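Local coordinates for uncharacterized hypothetical protein (Parabacteroides merdae, PDB 4EI0) that is of unknown function but, as a DUF4466 family member, folds into two regions built mainly of five-stranded antiparallel beta sheets, at residues M42-E47 with N135-E140; S88-Q91 with T96-I99; I99-D104 with A108-Y113; S167-G172 with V282-G287; I235-L240 with R290-I295. One frame throughout, in Å; residues are numbered along the deposited sequence. Where two conformers were deposited one is given.

Contact 1. Residues M42-E47 with N135-E140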
# COMPACT_ATOMS: atom_id res chain seq x y z
N MSE B 42 7.32 -6.62 6.83
CA MSE B 42 6.88 -6.88 8.21
C MSE B 42 5.37 -6.74 8.30
O MSE B 42 4.79 -5.96 7.57
CB MSE B 42 7.52 -5.85 9.16
CG MSE B 42 9.03 -5.80 9.07
SE MSE B 42 9.74 -4.08 9.60
CE MSE B 42 9.36 -3.29 7.77
N ALA B 43 4.73 -7.50 9.17
CA ALA B 43 3.25 -7.42 9.31
C ALA B 43 2.82 -7.93 10.68
O ALA B 43 3.40 -8.88 11.18
CB ALA B 43 2.50 -8.20 8.21
N ILE B 44 1.85 -7.25 11.28
CA ILE B 44 1.27 -7.60 12.53
C ILE B 44 -0.22 -7.40 12.35
O ILE B 44 -0.63 -6.47 11.69
CB ILE B 44 1.83 -6.76 13.70
CG1 ILE B 44 1.31 -7.31 15.05
CG2 ILE B 44 1.48 -5.29 13.56
CD1 ILE B 44 1.93 -6.66 16.27
N PRO B 45 -1.04 -8.32 12.88
CA PRO B 45 -2.47 -8.05 12.79
C PRO B 45 -2.78 -6.71 13.47
O PRO B 45 -2.30 -6.42 14.57
CB PRO B 45 -3.10 -9.24 13.53
CG PRO B 45 -2.06 -10.31 13.46
CD PRO B 45 -0.76 -9.58 13.59
N ASN B 46 -3.56 -5.87 12.78
CA ASN B 46 -3.77 -4.48 13.19
C ASN B 46 -4.37 -4.32 14.57
O ASN B 46 -4.03 -3.39 15.27
CB ASN B 46 -4.68 -3.75 12.21
CG ASN B 46 -4.61 -2.24 12.34
OD1 ASN B 46 -3.51 -1.66 12.43
ND2 ASN B 46 -5.75 -1.59 12.36
N GLU B 47 -5.20 -5.27 14.98
CA GLU B 47 -5.83 -5.20 16.29
C GLU B 47 -4.87 -5.54 17.46
O GLU B 47 -5.13 -5.17 18.58
CB GLU B 47 -7.09 -6.07 16.33
CG GLU B 47 -6.86 -7.57 16.39
CD GLU B 47 -6.55 -8.27 15.05
OE1 GLU B 47 -6.29 -7.63 13.97
OE2 GLU B 47 -6.54 -9.53 15.10
N ASN B 135 3.25 -4.51 20.79
CA ASN B 135 2.81 -5.50 21.78
C ASN B 135 3.99 -6.26 22.38
O ASN B 135 3.78 -7.24 23.05
CB ASN B 135 1.81 -6.50 21.16
CG ASN B 135 2.39 -7.24 19.98
OD1 ASN B 135 3.48 -6.89 19.51
ND2 ASN B 135 1.64 -8.22 19.45
N GLY B 136 5.22 -5.80 22.14
CA GLY B 136 6.40 -6.46 22.67
C GLY B 136 6.80 -7.69 21.88
O GLY B 136 7.73 -8.38 22.26
N GLN B 137 6.11 -8.01 20.79
CA GLN B 137 6.54 -9.12 19.98
C GLN B 137 7.77 -8.71 19.14
O GLN B 137 7.99 -7.51 18.90
CB GLN B 137 5.43 -9.60 19.09
CG GLN B 137 4.47 -10.55 19.78
CD GLN B 137 3.35 -10.99 18.87
OE1 GLN B 137 3.02 -10.33 17.90
NE2 GLN B 137 2.76 -12.15 19.18
N VAL B 138 8.54 -9.71 18.74
CA VAL B 138 9.74 -9.56 17.86
C VAL B 138 9.69 -10.61 16.72
O VAL B 138 9.00 -11.59 16.86
CB VAL B 138 11.03 -9.71 18.69
CG1 VAL B 138 11.11 -8.62 19.77
CG2 VAL B 138 11.08 -11.10 19.33
N ALA B 139 10.37 -10.38 15.58
CA ALA B 139 10.59 -11.40 14.54
C ALA B 139 11.96 -11.18 13.92
O ALA B 139 12.54 -10.10 14.07
CB ALA B 139 9.53 -11.38 13.44
N GLU B 140 12.45 -12.19 13.21
CA GLU B 140 13.82 -12.18 12.69
C GLU B 140 13.86 -12.96 11.40
O GLU B 140 13.04 -13.84 11.22
CB GLU B 140 14.81 -12.77 13.73
CG GLU B 140 15.71 -13.89 13.23
CD GLU B 140 16.74 -14.30 14.27
OE1 GLU B 140 16.33 -14.66 15.40
OE2 GLU B 140 17.95 -14.25 13.96
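The CA atoms of Ile-44 and Gln-137 are the nearest pair across the two segments, yet they stay 9.3 Å apart, so the contact is bridged by side chains alone. Ile-44 reaches across fully extended, CG1 anti to the backbone N (chi1 -173°), and its CD1 meets the carboxamide of Asn-135 arriving from the opposite direction. The methyl sits about midway between the two polar ends of that amide, 3.6 Å from Asn-135 ND2 and equally far from Asn-135 OD1. Gln-137 adds a looser touch, its OE1 lying 4.2 Å from Ile-44 CD1.

The amide that receives the methyl is fixed by its own segment. Asn-135 OD1 accepts from Gln-137 N at 3.1 Å, the donor standing well above the carbonyl plane; this is an Asx turn, and it shapes the bend of a beta hairpin. Asn-135 ND2 makes a second, weak bond to Gln-137 OE1 at 3.0 Å. Together the two bonds restrain rotation of the amide, while Gln-137 OE1 also accepts from the backbone N of Leu-16.

The hairpin joins strands 124-133 and 138-147 of one sheet, whereas Ile-44 follows directly on strand 35-43 of the sheet facing it. Buried here at the end of the sandwich, the isoleucine also packs on Leu-16, on Leu-51 of strand 51-58 and on Ala-133 of strand 124-133.

Contact 2. Residues S88-Q91 with T96-I99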
# COMPACT_ATOMS: atom_id res chain seq x y z
N SER B 88 11.50 7.54 10.77
CA SER B 88 12.51 8.60 10.84
C SER B 88 13.78 8.05 10.16
O SER B 88 13.82 6.89 9.77
CB SER B 88 12.77 8.98 12.28
OG SER B 88 12.86 7.81 13.08
N ASP B 89 14.82 8.86 10.01
CA ASP B 89 16.01 8.40 9.29
C ASP B 89 16.67 7.23 10.01
O ASP B 89 16.66 7.16 11.24
CB ASP B 89 17.04 9.51 9.09
CG ASP B 89 16.50 10.67 8.22
OD1 ASP B 89 15.70 10.40 7.32
OD2 ASP B 89 16.91 11.84 8.42
N SER B 90 17.25 6.31 9.24
CA SER B 90 18.02 5.23 9.84
C SER B 90 19.33 5.71 10.42
O SER B 90 19.85 6.79 10.07
CB SER B 90 18.26 4.08 8.84
OG SER B 90 19.10 4.42 7.80
N GLN B 91 19.83 4.92 11.34
CA GLN B 91 21.11 5.15 11.94
C GLN B 91 21.91 3.89 11.83
O GLN B 91 21.44 2.82 12.21
CB GLN B 91 20.98 5.45 13.42
CG GLN B 91 20.13 6.67 13.73
CD GLN B 91 19.89 6.80 15.23
OE1 GLN B 91 18.76 6.71 15.70
NE2 GLN B 91 20.97 6.93 16.00
N THR B 96 25.42 -2.53 12.40
CA THR B 96 23.99 -2.47 12.76
C THR B 96 23.30 -1.20 12.30
O THR B 96 23.72 -0.09 12.66
CB THR B 96 23.84 -2.65 14.28
OG1 THR B 96 24.51 -3.86 14.61
CG2 THR B 96 22.34 -2.76 14.77
N THR B 97 22.25 -1.38 11.53
CA THR B 97 21.41 -0.30 11.03
C THR B 97 20.05 -0.41 11.72
O THR B 97 19.46 -1.47 11.70
CB THR B 97 21.23 -0.39 9.52
OG1 THR B 97 22.50 -0.28 8.87
CG2 THR B 97 20.23 0.67 9.01
N VAL B 98 19.57 0.66 12.34
CA VAL B 98 18.28 0.65 13.01
C VAL B 98 17.44 1.78 12.45
O VAL B 98 17.97 2.85 12.08
CB VAL B 98 18.43 0.78 14.53
CG1 VAL B 98 18.97 2.16 14.89
CG2 VAL B 98 17.12 0.45 15.23
N ILE B 99 16.14 1.54 12.37
CA ILE B 99 15.22 2.57 11.94
C ILE B 99 13.93 2.44 12.79
O ILE B 99 13.48 1.33 13.07
CB ILE B 99 14.91 2.47 10.45
CG1 ILE B 99 14.21 3.74 9.98
CG2 ILE B 99 14.11 1.20 10.19
CD1 ILE B 99 14.11 3.89 8.47
O HOH W 1 16.93 4.80 14.73
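The flat groups joining Gln-91 to Val-98 are backbone peptides, lying side by side in a beta hairpin at the margin of a five-stranded antiparallel sheet. The two residues form a hydrogen-bonded pair: Gln-91 N donates to Val-98 O and Val-98 N to Gln-91 O, each at 2.9 Å and nearly straight (167°). On one face of this ladder lie the side chains of Gln-91 and Val-98. The other face carries Ser-90, Thr-97 and Ile-99, with Ser-90 CB packed 3.9 Å from Thr-97 CG2; Ser-90 OG bonds to the backbone N of Phe-68, and Thr-97 OG1 to Thr-92 OG1.

Ile-99 runs under the incoming loop, its CG1 anti to the backbone N (chi1 -167°) and only 3.2 Å from Ser-88 O, with CD1 close beside the same oxygen. Shortening this side chain to an alanine removes CG1 and CD1 along with CG2, and is likely to leave a gap beside the Ser-88 carbonyl and the backbone N of Ser-90.

On the face that carries Gln-91 and Val-98, a water donates to Gln-91 OE1 at 2.8 Å and, weakly, to Val-98 O at 3.5 Å.

Contact 3. Residues I99-D104 with A108-Y113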
# COMPACT_ATOMS: atom_id res chain seq x y z
N ILE B 99 16.14 1.54 12.37
CA ILE B 99 15.22 2.57 11.94
C ILE B 99 13.93 2.44 12.79
O ILE B 99 13.48 1.33 13.07
CB ILE B 99 14.91 2.47 10.45
CG1 ILE B 99 14.21 3.74 9.98
CG2 ILE B 99 14.11 1.20 10.19
CD1 ILE B 99 14.11 3.89 8.47
N ASP B 100 13.37 3.59 13.19
CA ASP B 100 12.16 3.65 14.04
C ASP B 100 10.97 4.07 13.23
O ASP B 100 11.07 5.03 12.44
CB ASP B 100 12.32 4.70 15.13
CG ASP B 100 13.22 4.26 16.25
OD1 ASP B 100 13.27 3.06 16.52
OD2 ASP B 100 13.87 5.10 16.87
N PHE B 101 9.83 3.41 13.46
CA PHE B 101 8.61 3.88 12.83
C PHE B 101 8.09 5.09 13.62
O PHE B 101 8.05 5.07 14.82
CB PHE B 101 7.58 2.77 12.81
CG PHE B 101 7.87 1.70 11.81
CD1 PHE B 101 8.73 0.69 12.11
CD2 PHE B 101 7.23 1.69 10.59
CE1 PHE B 101 9.00 -0.29 11.20
CE2 PHE B 101 7.51 0.73 9.66
CZ PHE B 101 8.39 -0.27 9.96
N THR B 102 7.69 6.15 12.94
CA THR B 102 7.06 7.30 13.59
C THR B 102 5.61 7.39 13.15
O THR B 102 4.94 8.30 13.55
CB THR B 102 7.81 8.60 13.24
OG1 THR B 102 8.00 8.64 11.82
CG2 THR B 102 9.21 8.61 13.94
N VAL B 103 5.12 6.47 12.31
CA VAL B 103 3.73 6.49 11.82
C VAL B 103 3.10 5.17 12.21
O VAL B 103 3.76 4.09 12.12
CB VAL B 103 3.66 6.73 10.29
CG1 VAL B 103 2.23 6.53 9.71
CG2 VAL B 103 4.16 8.15 9.92
N ASP B 104 1.84 5.20 12.63
CA ASP B 104 1.17 3.95 13.00
C ASP B 104 0.90 3.16 11.71
O ASP B 104 0.15 3.63 10.80
CB ASP B 104 -0.19 4.16 13.66
CG ASP B 104 -0.08 4.65 15.09
OD1 ASP B 104 1.05 4.77 15.62
OD2 ASP B 104 -1.17 4.90 15.69
N ALA B 108 4.52 -3.03 6.61
CA ALA B 108 5.39 -2.15 5.81
C ALA B 108 6.45 -3.00 5.12
O ALA B 108 6.76 -4.10 5.54
CB ALA B 108 6.07 -1.12 6.67
N THR B 109 6.98 -2.45 4.03
CA THR B 109 8.15 -3.02 3.35
C THR B 109 9.18 -1.96 3.16
O THR B 109 8.92 -0.94 2.53
CB THR B 109 7.78 -3.57 1.99
OG1 THR B 109 6.80 -4.56 2.16
CG2 THR B 109 9.00 -4.19 1.28
N LEU B 110 10.31 -2.14 3.81
CA LEU B 110 11.37 -1.16 3.81
C LEU B 110 12.50 -1.71 3.01
O LEU B 110 12.75 -2.92 3.05
CB LEU B 110 11.88 -0.87 5.22
CG LEU B 110 10.93 -0.23 6.24
CD1 LEU B 110 11.65 -0.20 7.56
CD2 LEU B 110 10.49 1.17 5.77
N ARG B 111 13.16 -0.83 2.25
CA ARG B 111 14.35 -1.17 1.46
C ARG B 111 15.60 -0.84 2.21
O ARG B 111 15.76 0.27 2.72
CB ARG B 111 14.29 -0.45 0.16
CG ARG B 111 13.16 -1.00 -0.70
CD ARG B 111 12.98 -0.22 -1.97
NE ARG B 111 11.83 -0.77 -2.66
CZ ARG B 111 11.22 -0.19 -3.67
NH1 ARG B 111 11.65 0.98 -4.12
NH2 ARG B 111 10.17 -0.76 -4.18
N TYR B 112 16.48 -1.84 2.32
CA TYR B 112 17.80 -1.68 2.93
C TYR B 112 18.86 -1.79 1.85
O TYR B 112 18.79 -2.68 0.98
CB TYR B 112 18.01 -2.78 3.96
CG TYR B 112 19.42 -2.98 4.49
CD1 TYR B 112 19.98 -2.12 5.42
CD2 TYR B 112 20.16 -4.09 4.13
CE1 TYR B 112 21.25 -2.31 5.91
CE2 TYR B 112 21.43 -4.29 4.60
CZ TYR B 112 21.97 -3.41 5.49
OH TYR B 112 23.21 -3.64 6.00
N TYR B 113 19.81 -0.87 1.93
CA TYR B 113 20.92 -0.75 1.00
C TYR B 113 22.23 -0.94 1.75
O TYR B 113 22.56 -0.16 2.64
CB TYR B 113 20.86 0.63 0.35
CG TYR B 113 19.63 0.82 -0.49
CD1 TYR B 113 19.62 0.46 -1.83
CD2 TYR B 113 18.49 1.37 0.05
CE1 TYR B 113 18.49 0.65 -2.61
CE2 TYR B 113 17.36 1.56 -0.71
CZ TYR B 113 17.37 1.20 -2.03
OH TYR B 113 16.24 1.36 -2.72
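Leu-110 meets two side chains through a single methyl: its CD1 lies 3.9 Å from Ile-99 CG2 and 4.0 Å from Phe-101 CZ. Ile-99 slants across Leu-110, whereas Phe-101 and Leu-110 extend toward each other. Beside them, the methyl of Ala-108 lies near the plane of the Phe-101 ring, at its edge, with Ala-108 CB 3.8 Å from Phe-101 CE2. The ring reaches this place because its CG stands anti to the carbonyl carbon (chi1 -73°), and its far end then spans both Ala-108 and Leu-110.

These apolar groups fill the interior of a beta sandwich. Strand 96-100 belongs to one antiparallel sheet and strand 107-115 to the sheet opposite, and the chain passes from the first to the second just beyond Phe-101. The CA atoms of Ile-99 and Leu-110 are accordingly 9.7 Å apart, and the sheets meet here through side chains.

In a second shell, selenomethionine Met-42 packs on Phe-101, Ala-108 and Leu-110, Phe-68 lies against both Ile-99 and Leu-110, and Leu-51 against Phe-101. Backbone bonds from Ile-99 to Ala-54, from Phe-101 to Ser-52 and from Ala-108 to Met-42 hold residues 99-101 beside strand 51-58 and Ala-108 beside strand 35-43. Farther along the crossing, Val-103 and Asp-104 pack on Lys-85 of the second subunit, and the backbone of Asp-104 also makes hydrogen bonds to that subunit.

Contact 4. Residues S167-G172 with V282-G287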
# COMPACT_ATOMS: atom_id res chain seq x y z
N SER B 167 46.30 3.23 -17.23
CA SER B 167 47.00 2.39 -16.24
C SER B 167 46.01 1.49 -15.52
O SER B 167 45.02 1.96 -14.94
CB SER B 167 47.72 3.23 -15.20
OG SER B 167 48.42 2.40 -14.27
N PHE B 168 46.31 0.20 -15.51
CA PHE B 168 45.53 -0.77 -14.76
C PHE B 168 46.24 -1.13 -13.46
O PHE B 168 45.90 -2.15 -12.87
CB PHE B 168 45.32 -2.07 -15.60
CG PHE B 168 44.67 -1.82 -16.93
CD1 PHE B 168 43.29 -1.67 -17.03
CD2 PHE B 168 45.42 -1.69 -18.06
CE1 PHE B 168 42.70 -1.44 -18.25
CE2 PHE B 168 44.85 -1.43 -19.27
CZ PHE B 168 43.50 -1.31 -19.38
N LEU B 169 47.14 -0.28 -12.95
CA LEU B 169 47.98 -0.65 -11.79
C LEU B 169 47.68 0.03 -10.49
O LEU B 169 48.28 -0.30 -9.49
CB LEU B 169 49.48 -0.46 -12.14
CG LEU B 169 49.94 -1.19 -13.44
CD1 LEU B 169 51.41 -1.02 -13.86
CD2 LEU B 169 49.61 -2.68 -13.29
N ASN B 170 46.75 0.98 -10.45
CA ASN B 170 46.52 1.70 -9.25
C ASN B 170 45.63 0.90 -8.29
O ASN B 170 44.68 0.24 -8.70
CB ASN B 170 45.86 3.06 -9.56
CG ASN B 170 46.81 4.08 -10.14
OD1 ASN B 170 48.03 3.90 -10.19
ND2 ASN B 170 46.25 5.18 -10.59
N GLU B 171 45.89 1.01 -6.99
CA GLU B 171 45.08 0.37 -5.94
C GLU B 171 43.63 0.82 -6.03
O GLU B 171 43.32 2.02 -6.11
CB GLU B 171 45.45 0.79 -4.51
CG GLU B 171 46.78 0.70 -3.85
CD GLU B 171 46.55 1.13 -2.39
OE1 GLU B 171 46.67 2.34 -2.00
OE2 GLU B 171 46.13 0.23 -1.64
N GLY B 172 42.72 -0.12 -5.96
CA GLY B 172 41.29 0.21 -5.91
C GLY B 172 40.73 0.91 -7.12
O GLY B 172 39.59 1.34 -7.06
N VAL B 282 42.43 -7.62 -21.52
CA VAL B 282 43.79 -7.14 -21.29
C VAL B 282 44.43 -7.97 -20.20
O VAL B 282 43.76 -8.36 -19.25
CB VAL B 282 43.74 -5.66 -20.87
CG1 VAL B 282 45.06 -5.17 -20.35
CG2 VAL B 282 43.28 -4.83 -22.06
N GLU B 283 45.74 -8.23 -20.34
CA GLU B 283 46.55 -8.75 -19.22
C GLU B 283 47.81 -7.92 -19.12
O GLU B 283 48.47 -7.71 -20.13
CB GLU B 283 46.90 -10.23 -19.43
CG GLU B 283 47.69 -10.87 -18.27
CD GLU B 283 48.00 -12.33 -18.52
OE1 GLU B 283 47.08 -13.15 -18.35
OE2 GLU B 283 49.11 -12.66 -18.97
N THR B 284 48.12 -7.43 -17.92
CA THR B 284 49.25 -6.52 -17.77
C THR B 284 50.53 -7.29 -17.91
O THR B 284 50.56 -8.54 -17.74
CB THR B 284 49.25 -5.78 -16.42
OG1 THR B 284 49.18 -6.73 -15.37
CG2 THR B 284 48.04 -4.91 -16.30
N ALA B 285 51.61 -6.55 -18.21
CA ALA B 285 52.88 -7.15 -18.61
C ALA B 285 53.34 -8.28 -17.67
O ALA B 285 53.80 -9.33 -18.11
CB ALA B 285 53.96 -6.07 -18.70
N ASP B 286 53.20 -8.05 -16.38
CA ASP B 286 53.69 -8.97 -15.36
C ASP B 286 52.68 -10.06 -15.00
O ASP B 286 52.94 -10.87 -14.13
CB ASP B 286 54.02 -8.15 -14.09
CG ASP B 286 52.88 -7.12 -13.70
OD1 ASP B 286 51.79 -7.05 -14.32
OD2 ASP B 286 53.09 -6.35 -12.74
N GLY B 287 51.50 -10.08 -15.63
CA GLY B 287 50.44 -11.06 -15.32
C GLY B 287 49.66 -10.75 -14.04
O GLY B 287 48.79 -11.51 -13.64
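A type I beta turn from Thr-284 to Gly-287 closes the hairpin of strands 278-283 and 289-299, and the flank of this hairpin meets the loop that follows strand 165-167. The Thr-284 methyl does much of the touching: CG2 lies 4.0 Å from Phe-168 CB and 4.1 Å from Leu-169 CD2, the leucine and threonine side chains lying alongside each other but pointing opposite ways. Beside it, Phe-168 and Val-282 meet roughly perpendicular, with Val-282 CG1 3.9 Å from the ring atom Phe-168 CE2.

The threonine's two branches divide the work. CG2 stands anti to the carbonyl carbon and faces the loop, while OG1, with chi1 at 54°, turns into the hairpin bend. There Thr-284 OG1 donates to Asp-286 OD1 at 2.8 Å and accepts from the backbone N of Tyr-289; the turn itself is closed by Gly-287 N bonding to Thr-284 O at 2.8 Å. A serine here would keep the hydroxyl, but loss of the methyl would probably open a gap against Phe-168 CB and Leu-169 CD2. Within 167-172, Leu-169 N bonds to Ser-167 OG at 3.3 Å, an ST turn that shapes the loop.

Phe-168 reaches on to Ala-291 and Val-293 of strand 289-299, and both it and Val-282 pack on Ile-195 of strand 195-199, so the contact lies between two antiparallel sheets.

Contact 5. Residues I235-L240 with R290-I295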
# COMPACT_ATOMS: atom_id res chain seq x y z
N ILE B 235 43.18 -8.71 -26.50
CA ILE B 235 42.30 -9.49 -27.44
C ILE B 235 41.08 -8.63 -27.73
O ILE B 235 40.36 -8.20 -26.81
CB ILE B 235 41.85 -10.83 -26.80
CG1 ILE B 235 43.09 -11.72 -26.55
CG2 ILE B 235 40.76 -11.56 -27.61
CD1 ILE B 235 42.78 -13.01 -25.78
N LYS B 236 40.94 -8.24 -28.99
CA LYS B 236 39.88 -7.35 -29.45
C LYS B 236 38.60 -8.18 -29.51
O LYS B 236 38.62 -9.33 -29.98
CB LYS B 236 40.22 -6.81 -30.84
CG LYS B 236 39.25 -5.78 -31.39
CD LYS B 236 39.53 -5.60 -32.89
CE LYS B 236 38.87 -4.36 -33.48
NZ LYS B 236 39.42 -4.20 -34.89
N VAL B 237 37.51 -7.59 -29.05
CA VAL B 237 36.18 -8.20 -29.04
C VAL B 237 35.18 -7.17 -29.60
O VAL B 237 35.46 -5.98 -29.53
CB VAL B 237 35.76 -8.51 -27.59
CG1 VAL B 237 34.31 -8.96 -27.55
CG2 VAL B 237 36.65 -9.60 -27.02
N TYR B 238 34.00 -7.59 -30.07
CA TYR B 238 32.94 -6.67 -30.48
C TYR B 238 31.59 -7.16 -29.96
O TYR B 238 31.25 -8.32 -30.14
CB TYR B 238 32.93 -6.54 -32.02
CG TYR B 238 31.95 -5.52 -32.55
CD1 TYR B 238 32.06 -4.20 -32.16
CD2 TYR B 238 30.88 -5.87 -33.43
CE1 TYR B 238 31.15 -3.24 -32.60
CE2 TYR B 238 29.98 -4.90 -33.88
CZ TYR B 238 30.13 -3.59 -33.45
OH TYR B 238 29.27 -2.59 -33.84
N GLY B 239 30.81 -6.27 -29.36
CA GLY B 239 29.45 -6.58 -28.95
C GLY B 239 29.36 -7.46 -27.73
O GLY B 239 28.34 -8.09 -27.52
N LEU B 240 30.44 -7.54 -26.95
CA LEU B 240 30.45 -8.29 -25.70
C LEU B 240 30.06 -7.34 -24.58
O LEU B 240 30.84 -6.52 -24.12
CB LEU B 240 31.80 -8.95 -25.39
CG LEU B 240 31.85 -9.65 -24.02
CD1 LEU B 240 30.89 -10.82 -24.08
CD2 LEU B 240 33.22 -10.15 -23.65
N ARG B 290 44.24 -8.79 -14.94
CA ARG B 290 43.50 -8.85 -16.16
C ARG B 290 42.38 -7.86 -16.11
O ARG B 290 41.94 -7.48 -15.03
CB ARG B 290 42.96 -10.24 -16.37
CG ARG B 290 44.02 -11.16 -16.87
CD ARG B 290 43.46 -12.57 -16.96
NE ARG B 290 44.50 -13.42 -17.46
CZ ARG B 290 44.33 -14.70 -17.75
NH1 ARG B 290 43.16 -15.34 -17.58
NH2 ARG B 290 45.37 -15.34 -18.22
N ALA B 291 41.92 -7.40 -17.27
CA ALA B 291 40.85 -6.40 -17.27
C ALA B 291 40.04 -6.58 -18.55
O ALA B 291 40.51 -7.21 -19.52
CB ALA B 291 41.43 -5.00 -17.21
N TYR B 292 38.85 -5.99 -18.56
CA TYR B 292 38.05 -5.90 -19.76
C TYR B 292 37.71 -4.43 -19.89
O TYR B 292 37.09 -3.83 -18.98
CB TYR B 292 36.76 -6.77 -19.67
CG TYR B 292 35.87 -6.64 -20.88
CD1 TYR B 292 36.31 -7.07 -22.13
CD2 TYR B 292 34.63 -6.04 -20.81
CE1 TYR B 292 35.54 -6.94 -23.27
CE2 TYR B 292 33.83 -5.91 -21.97
CZ TYR B 292 34.31 -6.31 -23.19
OH TYR B 292 33.54 -6.23 -24.34
N VAL B 293 38.11 -3.85 -21.02
CA VAL B 293 37.84 -2.45 -21.35
C VAL B 293 36.70 -2.40 -22.38
O VAL B 293 36.77 -3.05 -23.42
CB VAL B 293 39.09 -1.82 -21.97
CG1 VAL B 293 38.82 -0.32 -22.27
CG2 VAL B 293 40.29 -2.09 -21.08
N TYR B 294 35.60 -1.72 -22.04
CA TYR B 294 34.41 -1.67 -22.91
C TYR B 294 34.29 -0.27 -23.44
O TYR B 294 34.41 0.67 -22.68
CB TYR B 294 33.14 -2.06 -22.11
CG TYR B 294 31.89 -1.92 -22.95
CD1 TYR B 294 31.64 -2.82 -23.96
CD2 TYR B 294 30.98 -0.89 -22.75
CE1 TYR B 294 30.51 -2.73 -24.75
CE2 TYR B 294 29.85 -0.77 -23.54
CZ TYR B 294 29.60 -1.71 -24.53
OH TYR B 294 28.54 -1.61 -25.39
N ILE B 295 34.08 -0.13 -24.73
CA ILE B 295 33.90 1.18 -25.36
C ILE B 295 32.42 1.55 -25.36
O ILE B 295 31.66 1.05 -26.17
CB ILE B 295 34.45 1.22 -26.80
CG1 ILE B 295 35.89 0.68 -26.88
CG2 ILE B 295 34.36 2.63 -27.39
CD1 ILE B 295 36.93 1.30 -25.99
O HOH W 2 32.71 -5.84 -26.91
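Tyr-292 lays the end of its ring along Leu-240, the two side chains meeting at a slant, with Tyr-292 CE1 4.0 Å from Leu-240 CD2. The residues belong to opposite flanks of a strand in a five-stranded antiparallel sheet: strand 278-283 separates strand 289-299, which carries the tyrosine, from the outer strand 233-238, which leads to the leucine. The side chain of Tyr-292 therefore has to reach over the middle strand, and it does so with CG anti to the backbone N (chi1 177°), its ring meeting that of Trp-281 with planes at about 45°. Val-237 and Leu-240 pack on the same tryptophan.

The phenol oxygen is gripped at the far end of this span. Tyr-292 OH donates to Leu-240 O at 2.7 Å, in the carbonyl plane and on a lone pair of the oxygen, with a C=O...donor angle of 132°. Nearby, Leu-240 CB approaches Tyr-292 OH to 3.4 Å. Gly-239, with a positive phi, takes the chain out of the strand just before the leucine.

Tyr-294, two residues along the same strand, supplies a neighbouring ring, its CD1 3.8 Å from Leu-240 O; its hydroxyl bonds to Gln-241 OE1. Helix 243-246 touches both tyrosines, through Leu-245 on Tyr-292 and Ser-246 on Tyr-294. A water bridges Leu-240 and Tyr-292, accepting from Leu-240 N at 2.8 Å and donating to Tyr-292 OH at 2.7 Å.

The five contacts fall into two groups on opposite sides of the chain's centre. Contacts 1, 2 and 3 lie in the N-terminal beta sandwich; contacts 2 and 3 are nested within the loop closed by contact 1 and share Ile-99 on strand 96-100, their centres about 9 Å apart. Contacts 1 and 3 meet where strands 35-43 and 107-115 run side by side. Contacts 4 and 5 follow later in the chain, with alternating segments and centres about 15 Å apart, joined by the hairpin of strands 278-283 and 289-299 and the Glu-283 to Arg-290 salt bridge. Contacts 1 and 4 are centred about 53 Å apart, consistent with an elongated, two-part protein.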